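Local coordinates for protein Aureochrome1 (Vaucheria frigida, PDB 3UE6) that probably senses blue light through a flavin mononucleotide chromophore held in its PAS/LOV domain and passes the signal on, at residues A[71-75]-A[76-80]. Residues are numbered along the deposited sequence; the frame is centred on the assembly and turned at random.
Sequences TGYSL and DQILG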
loop_
_atom_site.group_PDB
_atom_site.type_symbol
_atom_site.label_atom_id
_atom_site.label_comp_id
_atom_site.label_asym_id
_atom_site.label_seq_id
_atom_site.Cartn_x
_atom_site.Cartn_y
_atom_site.Cartn_z
ATOM N N THR A 71 -4.778 -16.564 -6.541
ATOM C CA THR A 71 -5.692 -16.488 -7.676
ATOM C C THR A 71 -5.318 -17.454 -8.802
ATOM O O THR A 71 -6.191 -17.982 -9.494
ATOM C CB THR A 71 -5.763 -15.059 -8.242
ATOM O OG1 THR A 71 -4.446 -14.616 -8.593
ATOM C CG2 THR A 71 -6.358 -14.115 -7.214
ATOM N N GLY A 72 -4.021 -17.673 -8.990
ATOM C CA GLY A 72 -3.546 -18.571 -10.024
ATOM C C GLY A 72 -3.145 -17.870 -11.307
ATOM O O GLY A 72 -2.817 -18.520 -12.301
ATOM N N TYR A 73 -3.174 -16.542 -11.287
ATOM C CA TYR A 73 -2.805 -15.740 -12.450
ATOM C C TYR A 73 -1.353 -15.303 -12.382
ATOM O O TYR A 73 -0.784 -15.196 -11.299
ATOM C CB TYR A 73 -3.676 -14.487 -12.530
ATOM C CG TYR A 73 -5.119 -14.759 -12.867
ATOM C CD1 TYR A 73 -5.529 -14.875 -14.184
ATOM C CD2 TYR A 73 -6.070 -14.901 -11.869
ATOM C CE1 TYR A 73 -6.847 -15.127 -14.505
ATOM C CE2 TYR A 73 -7.396 -15.153 -12.173
ATOM C CZ TYR A 73 -7.779 -15.266 -13.494
ATOM O OH TYR A 73 -9.091 -15.516 -13.807
ATOM N N SER A 74 -0.754 -15.039 -13.536
ATOM C CA SER A 74 0.579 -14.462 -13.543
ATOM C C SER A 74 0.448 -12.948 -13.553
ATOM O O SER A 74 -0.578 -12.408 -13.968
ATOM C CB SER A 74 1.390 -14.945 -14.746
ATOM O OG SER A 74 1.265 -14.053 -15.843
ATOM N N LEU A 75 1.491 -12.256 -13.110
ATOM C CA LEU A 75 1.429 -10.809 -12.902
ATOM C C LEU A 75 1.131 -9.959 -14.140
ATOM O O LEU A 75 0.364 -8.994 -14.060
ATOM C CB LEU A 75 2.720 -10.316 -12.240
ATOM C CG LEU A 75 3.023 -8.823 -12.374
ATOM C CD1 LEU A 75 2.156 -8.010 -11.425
ATOM C CD2 LEU A 75 4.499 -8.550 -12.125
ATOM N N ASP A 76 1.724 -10.302 -15.277
ATOM C CA ASP A 76 1.520 -9.502 -16.480
ATOM C C ASP A 76 0.052 -9.493 -16.898
ATOM O O ASP A 76 -0.500 -8.444 -17.234
ATOM C CB ASP A 76 2.390 -10.024 -17.624
ATOM C CG ASP A 76 3.871 -9.943 -17.314
ATOM O OD1 ASP A 76 4.263 -9.083 -16.497
ATOM O OD2 ASP A 76 4.645 -10.740 -17.887
ATOM N N GLN A 77 -0.585 -10.658 -16.842
ATOM C CA GLN A 77 -1.991 -10.772 -17.208
ATOM C C GLN A 77 -2.834 -9.930 -16.262
ATOM O O GLN A 77 -3.786 -9.269 -16.675
ATOM C CB GLN A 77 -2.443 -12.232 -17.161
ATOM C CG GLN A 77 -1.386 -13.192 -16.637
ATOM C CD GLN A 77 -1.799 -14.644 -16.773
ATOM O OE1 GLN A 77 -2.679 -15.122 -16.055
ATOM N NE2 GLN A 77 -1.166 -15.355 -17.698
ATOM N N ILE A 78 -2.468 -9.963 -14.986
ATOM C CA ILE A 78 -3.165 -9.207 -13.955
ATOM C C ILE A 78 -3.070 -7.700 -14.183
ATOM O O ILE A 78 -4.034 -6.971 -13.948
ATOM C CB ILE A 78 -2.621 -9.536 -12.552
ATOM C CG1 ILE A 78 -3.251 -10.827 -12.025
ATOM C CG2 ILE A 78 -2.881 -8.382 -11.595
ATOM C CD1 ILE A 78 -2.883 -11.146 -10.592
ATOM N N LEU A 79 -1.907 -7.236 -14.626
ATOM C CA LEU A 79 -1.683 -5.801 -14.800
ATOM C C LEU A 79 -2.589 -5.147 -15.847
ATOM O O LEU A 79 -2.850 -5.718 -16.905
ATOM C CB LEU A 79 -0.214 -5.529 -15.140
ATOM C CG LEU A 79 0.793 -5.733 -14.006
ATOM C CD1 LEU A 79 2.210 -5.814 -14.555
ATOM C CD2 LEU A 79 0.675 -4.620 -12.977
ATOM N N GLY A 80 -3.053 -3.939 -15.535
ATOM C CA GLY A 80 -3.881 -3.158 -16.437
ATOM C C GLY A 80 -5.315 -3.648 -16.541
ATOM O O GLY A 80 -6.072 -3.184 -17.393
#
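Leu79 lies against Leu75, one turn back on the short helix 75-78: CG of Leu79 is 3.7 Å from CD1 of Leu75, and the two side chains meet at a slant. Leu75 has its CG anti to the backbone N (chi1 160°), which carries the branch along the helix to its mate. The backbones follow the same spacing, Leu79 N donating to Leu75 O at 2.9 Å. With an alanine at Leu79, CD1 of Leu75 would probably lose the branch it packs on, opening a gap beside it. At the start of the helix, Gln77 reaches back over the N-cap residue, Ser74; as modelled, OE1 of Gln77 takes the N-H of Ser74 (N to OE1 3.2 Å), the donor well above the amide's carbonyl plane, though the crowded placement of this side chain makes the bond less certain. With the same reserve, Gln77 OE1 lies at the edge of the Tyr73 ring, 3.4 Å from Tyr73 CD1. Ile78 CG1 meets Tyr73 CB at 3.7 Å. Beyond this turn, Tyr73 packs edge-to-face with Phe85, while Leu75 and Ile78 rest on Leu68 of helix 65-71 and Ile78 also reaches Ile60 and Ala63 of strand 60-63, joining the short helix to the PAS core.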